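Local coordinates for protein amine oxidase (Emericella nidulans, PDB 3PGB) that probably oxidises primary amines as a dimeric copper amine oxidase, with one copper ion and one topaquinone cofactor in each subunit, at residues G257-S262 with D393-S398; D220-D225 with D249-L254. All coordinates share one frame; numbering follows the deposited sequence.

Contact 1: residues G257-S262 with D393-S398; sequences GLYLKS and DPVQSS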
loop_
_atom_site.group_PDB
_atom_site.type_symbol
_atom_site.label_atom_id
_atom_site.label_comp_id
_atom_site.label_asym_id
_atom_site.label_seq_id
_atom_site.Cartn_x
_atom_site.Cartn_y
_atom_site.Cartn_z
ATOM N N GLY A 257 22.656 29.897 2.051
ATOM C CA GLY A 257 21.827 30.805 1.250
ATOM C C GLY A 257 22.548 31.851 0.424
ATOM O O GLY A 257 21.938 32.842 0.017
ATOM N N LEU A 258 23.836 31.639 0.174
ATOM C CA LEU A 258 24.616 32.527 -0.671
ATOM C C LEU A 258 25.049 31.721 -1.884
ATOM O O LEU A 258 25.677 30.672 -1.743
ATOM C CB LEU A 258 25.826 33.058 0.099
ATOM C CG LEU A 258 26.763 34.032 -0.620
ATOM C CD1 LEU A 258 26.011 35.241 -1.168
ATOM C CD2 LEU A 258 27.865 34.468 0.327
ATOM N N TYR A 259 24.704 32.210 -3.071
ATOM C CA TYR A 259 24.885 31.456 -4.306
ATOM C C TYR A 259 25.880 32.127 -5.248
ATOM O O TYR A 259 26.052 33.348 -5.221
ATOM C CB TYR A 259 23.541 31.261 -4.993
ATOM C CG TYR A 259 22.481 30.732 -4.052
ATOM C CD1 TYR A 259 22.192 29.377 -3.984
ATOM C CD2 TYR A 259 21.785 31.591 -3.214
ATOM C CE1 TYR A 259 21.228 28.898 -3.120
ATOM C CE2 TYR A 259 20.825 31.122 -2.341
ATOM C CZ TYR A 259 20.551 29.778 -2.298
ATOM O OH TYR A 259 19.591 29.331 -1.436
ATOM N N LEU A 260 26.527 31.307 -6.074
ATOM C CA LEU A 260 27.648 31.738 -6.905
ATOM C C LEU A 260 27.552 31.081 -8.272
ATOM O O LEU A 260 27.673 29.865 -8.375
ATOM C CB LEU A 260 28.968 31.340 -6.236
ATOM C CG LEU A 260 30.258 31.486 -7.051
ATOM C CD1 LEU A 260 30.482 32.951 -7.436
ATOM C CD2 LEU A 260 31.451 30.931 -6.274
ATOM N N LYS A 261 27.340 31.888 -9.310
ATOM C CA LYS A 261 27.261 31.388 -10.679
ATOM C C LYS A 261 28.634 31.475 -11.345
ATOM O O LYS A 261 29.319 32.499 -11.250
ATOM C CB LYS A 261 26.217 32.174 -11.477
ATOM C CG LYS A 261 25.723 31.470 -12.742
ATOM C CD LYS A 261 24.768 32.353 -13.538
ATOM C CE LYS A 261 24.140 31.613 -14.715
ATOM N NZ LYS A 261 23.170 32.471 -15.464
ATOM N N SER A 262 29.037 30.394 -12.006
ATOM C CA SER A 262 30.357 30.312 -12.638
ATOM C C SER A 262 30.279 29.694 -14.030
ATOM O O SER A 262 29.630 28.668 -14.218
ATOM C CB SER A 262 31.302 29.463 -11.782
ATOM O OG SER A 262 31.435 29.974 -10.459
ATOM N N ASP A 393 15.572 29.286 -5.371
ATOM C CA ASP A 393 17.015 29.501 -5.464
ATOM C C ASP A 393 17.583 28.642 -6.598
ATOM O O ASP A 393 16.983 27.640 -6.959
ATOM C CB ASP A 393 17.696 29.234 -4.112
ATOM C CG ASP A 393 17.880 27.749 -3.800
ATOM O OD1 ASP A 393 18.553 27.039 -4.581
ATOM O OD2 ASP A 393 17.397 27.308 -2.733
ATOM N N PRO A 394 18.730 29.041 -7.176
ATOM C CA PRO A 394 19.230 28.382 -8.382
ATOM C C PRO A 394 19.844 27.002 -8.170
ATOM O O PRO A 394 19.852 26.190 -9.095
ATOM C CB PRO A 394 20.316 29.340 -8.870
ATOM C CG PRO A 394 20.826 29.983 -7.630
ATOM C CD PRO A 394 19.651 30.092 -6.703
ATOM N N VAL A 395 20.385 26.743 -6.986
ATOM C CA VAL A 395 20.991 25.447 -6.715
ATOM C C VAL A 395 19.906 24.372 -6.623
ATOM O O VAL A 395 19.921 23.393 -7.382
ATOM C CB VAL A 395 21.858 25.481 -5.439
ATOM C CG1 VAL A 395 22.099 24.062 -4.898
ATOM C CG2 VAL A 395 23.186 26.195 -5.727
ATOM N N GLN A 396 18.959 24.568 -5.714
ATOM C CA GLN A 396 17.859 23.621 -5.539
ATOM C C GLN A 396 16.949 23.554 -6.748
ATOM O O GLN A 396 16.414 22.487 -7.050
ATOM C CB GLN A 396 17.029 23.952 -4.294
ATOM C CG GLN A 396 17.673 23.505 -3.006
ATOM C CD GLN A 396 17.825 22.009 -2.942
ATOM O OE1 GLN A 396 16.856 21.288 -2.707
ATOM N NE2 GLN A 396 19.046 21.530 -3.166
ATOM N N SER A 397 16.778 24.679 -7.440
ATOM C CA SER A 397 16.000 24.697 -8.685
ATOM C C SER A 397 16.614 23.792 -9.755
ATOM O O SER A 397 15.903 23.190 -10.548
ATOM C CB SER A 397 15.870 26.125 -9.226
ATOM O OG SER A 397 15.169 26.152 -10.457
ATOM N N SER A 398 17.936 23.689 -9.754
ATOM C CA SER A 398 18.663 23.006 -10.817
ATOM C C SER A 398 18.966 21.543 -10.536
ATOM O O SER A 398 19.379 20.833 -11.447
ATOM C CB SER A 398 19.981 23.732 -11.083
ATOM O OG SER A 398 19.759 25.088 -11.443
#
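Tyr259 of segment 257-262, on strand 255-263, reaches across to the first turn of helix 394-398, and the backbones come closest where its CA lies 7.6 Å from CA of Val395. The strand is central in a five-stranded antiparallel sheet, between strands 235-242 and 273-279. Asp393 sits at the N-cap of the short helix. The tyrosine carries the whole contact from the strand side. Its CG stands anti to the carbonyl carbon (chi1 -50°), and the ring reaches the start of the helix. Pro394 lies over one face, with its CD 4.0 Å from the centroid of the Tyr259 ring. This is a CH-pi contact, shifted toward the rim at CD1. Val395 comes to the ring edge near its plane, with CG2 3.8 Å from Tyr259 CD1. The phenol end meets Asp393. CB of Asp393 lies 3.4 Å from Tyr259 CZ, and the carboxylate plane is turned 25° from the ring. OD2 of Asp393 is 3.3 Å from Tyr259 OH. The other oxygen has a separate task. Asp393 OD1 accepts from Gln396 N at 2.7 Å, on its syn side and 18° out of the carboxylate plane. This capping bond fixes the carboxylate at the helix start, where the helix dipole may favour its negative charge. Further on, Ser398 OG donates to Pro394 O at 2.6 Å and is also bonded to Trp228. Trp237 and Met278, on the two flanking strands, touch both Tyr259 and Pro394. Trp565 of the second subunit packs on Pro394. The contact is a buried strand-to-helix junction. It joins the five-stranded sheet, consistent with an N2/N3-type domain, to an aspartate-capped helix in the enzyme-domain part of the chain.

Contact 2: residues D220-D225 with D249-L254; sequences DIWGID and DSETLL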
loop_
_atom_site.group_PDB
_atom_site.type_symbol
_atom_site.label_atom_id
_atom_site.label_comp_id
_atom_site.label_asym_id
_atom_site.label_seq_id
_atom_site.Cartn_x
_atom_site.Cartn_y
_atom_site.Cartn_z
ATOM N N ASP A 220 31.352 24.659 3.768
ATOM C CA ASP A 220 31.555 23.829 2.588
ATOM C C ASP A 220 30.867 24.470 1.386
ATOM O O ASP A 220 29.877 25.173 1.551
ATOM C CB ASP A 220 30.979 22.436 2.843
ATOM C CG ASP A 220 31.556 21.386 1.921
ATOM O OD1 ASP A 220 30.794 20.479 1.516
ATOM O OD2 ASP A 220 32.768 21.458 1.608
ATOM N N ILE A 221 31.393 24.222 0.188
ATOM C CA ILE A 221 30.825 24.759 -1.050
ATOM C C ILE A 221 30.540 23.647 -2.062
ATOM O O ILE A 221 31.438 22.884 -2.435
ATOM C CB ILE A 221 31.782 25.758 -1.725
ATOM C CG1 ILE A 221 32.121 26.914 -0.780
ATOM C CG2 ILE A 221 31.166 26.293 -3.020
ATOM C CD1 ILE A 221 33.191 27.836 -1.320
ATOM N N TRP A 222 29.288 23.564 -2.504
ATOM C CA TRP A 222 28.900 22.670 -3.592
ATOM C C TRP A 222 27.522 23.052 -4.113
ATOM O O TRP A 222 26.830 23.866 -3.496
ATOM C CB TRP A 222 28.935 21.199 -3.163
ATOM C CG TRP A 222 28.101 20.852 -1.970
ATOM C CD1 TRP A 222 28.402 21.094 -0.667
ATOM C CD2 TRP A 222 26.855 20.143 -1.969
ATOM N NE1 TRP A 222 27.416 20.600 0.147
ATOM C CE2 TRP A 222 26.452 20.012 -0.626
ATOM C CE3 TRP A 222 26.041 19.612 -2.973
ATOM C CZ2 TRP A 222 25.265 19.382 -0.258
ATOM C CZ3 TRP A 222 24.855 18.983 -2.608
ATOM C CH2 TRP A 222 24.479 18.875 -1.260
ATOM N N GLY A 223 27.127 22.471 -5.243
ATOM C CA GLY A 223 25.922 22.910 -5.932
ATOM C C GLY A 223 25.160 21.869 -6.731
ATOM O O GLY A 223 24.596 20.930 -6.170
ATOM N N ILE A 224 25.157 22.039 -8.050
ATOM C CA ILE A 224 24.150 21.413 -8.900
ATOM C C ILE A 224 24.599 20.136 -9.602
ATOM O O ILE A 224 25.784 19.938 -9.871
ATOM C CB ILE A 224 23.601 22.414 -9.953
ATOM C CG1 ILE A 224 24.674 22.791 -10.984
ATOM C CG2 ILE A 224 23.070 23.642 -9.254
ATOM C CD1 ILE A 224 24.190 23.728 -12.075
ATOM N N ASP A 225 23.612 19.288 -9.885
ATOM C CA ASP A 225 23.772 18.087 -10.685
ATOM C C ASP A 225 22.448 17.901 -11.433
ATOM O O ASP A 225 21.396 17.782 -10.806
ATOM C CB ASP A 225 24.058 16.883 -9.778
ATOM C CG ASP A 225 24.347 15.589 -10.557
ATOM O OD1 ASP A 225 24.228 15.570 -11.800
ATOM O OD2 ASP A 225 24.693 14.577 -9.906
ATOM N N ASP A 249 26.155 12.988 9.964
ATOM C CA ASP A 249 26.039 13.141 8.508
ATOM C C ASP A 249 24.893 14.093 8.131
ATOM O O ASP A 249 24.058 13.784 7.274
ATOM C CB ASP A 249 25.844 11.763 7.852
ATOM C CG ASP A 249 26.232 11.750 6.381
ATOM O OD1 ASP A 249 27.245 12.377 6.014
ATOM O OD2 ASP A 249 25.526 11.097 5.593
ATOM N N SER A 250 24.885 15.270 8.750
ATOM C CA SER A 250 23.729 16.159 8.689
ATOM C C SER A 250 23.909 17.415 7.816
ATOM O O SER A 250 23.096 18.335 7.897
ATOM C CB SER A 250 23.361 16.572 10.116
ATOM O OG SER A 250 24.411 17.318 10.709
ATOM N N GLU A 251 24.937 17.452 6.969
ATOM C CA GLU A 251 25.250 18.670 6.216
ATOM C C GLU A 251 24.137 19.096 5.265
ATOM O O GLU A 251 23.878 20.293 5.109
ATOM C CB GLU A 251 26.554 18.526 5.433
ATOM C CG GLU A 251 26.954 19.817 4.697
ATOM C CD GLU A 251 28.349 19.766 4.106
ATOM O OE1 GLU A 251 28.509 20.224 2.955
ATOM O OE2 GLU A 251 29.278 19.266 4.780
ATOM N N THR A 252 23.472 18.127 4.638
ATOM C CA THR A 252 22.387 18.438 3.707
ATOM C C THR A 252 21.187 19.128 4.386
ATOM O O THR A 252 20.290 19.593 3.697
ATOM C CB THR A 252 21.903 17.187 2.915
ATOM O OG1 THR A 252 21.170 16.305 3.776
ATOM C CG2 THR A 252 23.079 16.445 2.288
ATOM N N LEU A 253 21.175 19.184 5.719
ATOM C CA LEU A 253 20.223 20.013 6.477
ATOM C C LEU A 253 20.750 21.405 6.852
ATOM O O LEU A 253 20.092 22.112 7.607
ATOM C CB LEU A 253 19.815 19.309 7.775
ATOM C CG LEU A 253 19.111 17.957 7.653
ATOM C CD1 LEU A 253 18.687 17.478 9.034
ATOM C CD2 LEU A 253 17.920 18.034 6.704
ATOM N N LEU A 254 21.909 21.805 6.326
ATOM C CA LEU A 254 22.577 23.035 6.766
ATOM C C LEU A 254 22.925 24.032 5.640
ATOM O O LEU A 254 24.037 24.552 5.600
ATOM C CB LEU A 254 23.858 22.661 7.530
ATOM C CG LEU A 254 23.698 21.651 8.671
ATOM C CD1 LEU A 254 25.054 21.307 9.269
ATOM C CD2 LEU A 254 22.730 22.175 9.748
#
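Glu251 opens the 3-10 turn 251-253 and sends its carboxylate to Asp220 and Trp222 on strand 219-223. Asp249, two residues earlier, hydrogen-bonds through OD2 to His459 NE2 of the second subunit. In Glu251, CG is anti to the backbone N. The chain stays extended beyond CG, which carries the acid out from the turn to the strand. One oxygen does most of the work. Trp222 NE1 donates to Glu251 OE1 at 3.0 Å, with an N-H...O angle of 145°. The oxygen is met on its anti side and lies near the indole plane, tilted 20° from it. The same OE1 is 2.7 Å from Asp220 OD1. Two carboxylate oxygens this close suggest that one acid is protonated, which would relieve the repulsion of like charges. The two carboxylate planes are nearly perpendicular, 81° apart. CB of Asp220 lies beside this oxygen, 3.3 Å from Glu251 OE1. Asp220 and Trp222 are two residues apart on the strand, and both direct their side chains to the turn. Thr252 follows with a looser contact. Its CG2 is 4.5 Å from Trp222 CZ2, an oblique approach to the ring. Its hydroxyl is engaged elsewhere, by a hydrogen bond with Ile508 O. Leu253 ends the 3-10 turn, and Leu254 N, just beyond it, bonds to Glu251 O at 2.8 Å. The indole of Trp222 also stacks with Trp241 on the neighbouring strand, and Glu251 touches Trp241 too. The side chain of Thr252 is about 11 Å from the copper ion. The contact ties an outermost strand to the loop between two later strands of one antiparallel sheet. Helix 186-198 packs on this sheet, consistent with the N2/N3-type domains of copper amine oxidases.

Overall arrangement
Both contacts use the five-stranded antiparallel sheet, and their centres lie about 12 Å apart. Contact 1 is buried and starts from the central strand 255-263. Contact 2 is near the surface and starts from the outermost strand 219-223. Their chemistry follows this difference. Contact 1 sets one tyrosine ring against a proline, a valine and the capping aspartate, while contact 2 is polar and turns on a shared carboxylate oxygen. Contact 2 stays close in sequence, whereas contact 1 reaches 131 residues along the chain to the enzyme domain. They meet where Ile224 CG2 packs 3.6 Å from Ser398 CB. Both also reach the second subunit, contact 1 through Pro394 and Ser397 and contact 2 through Asp249.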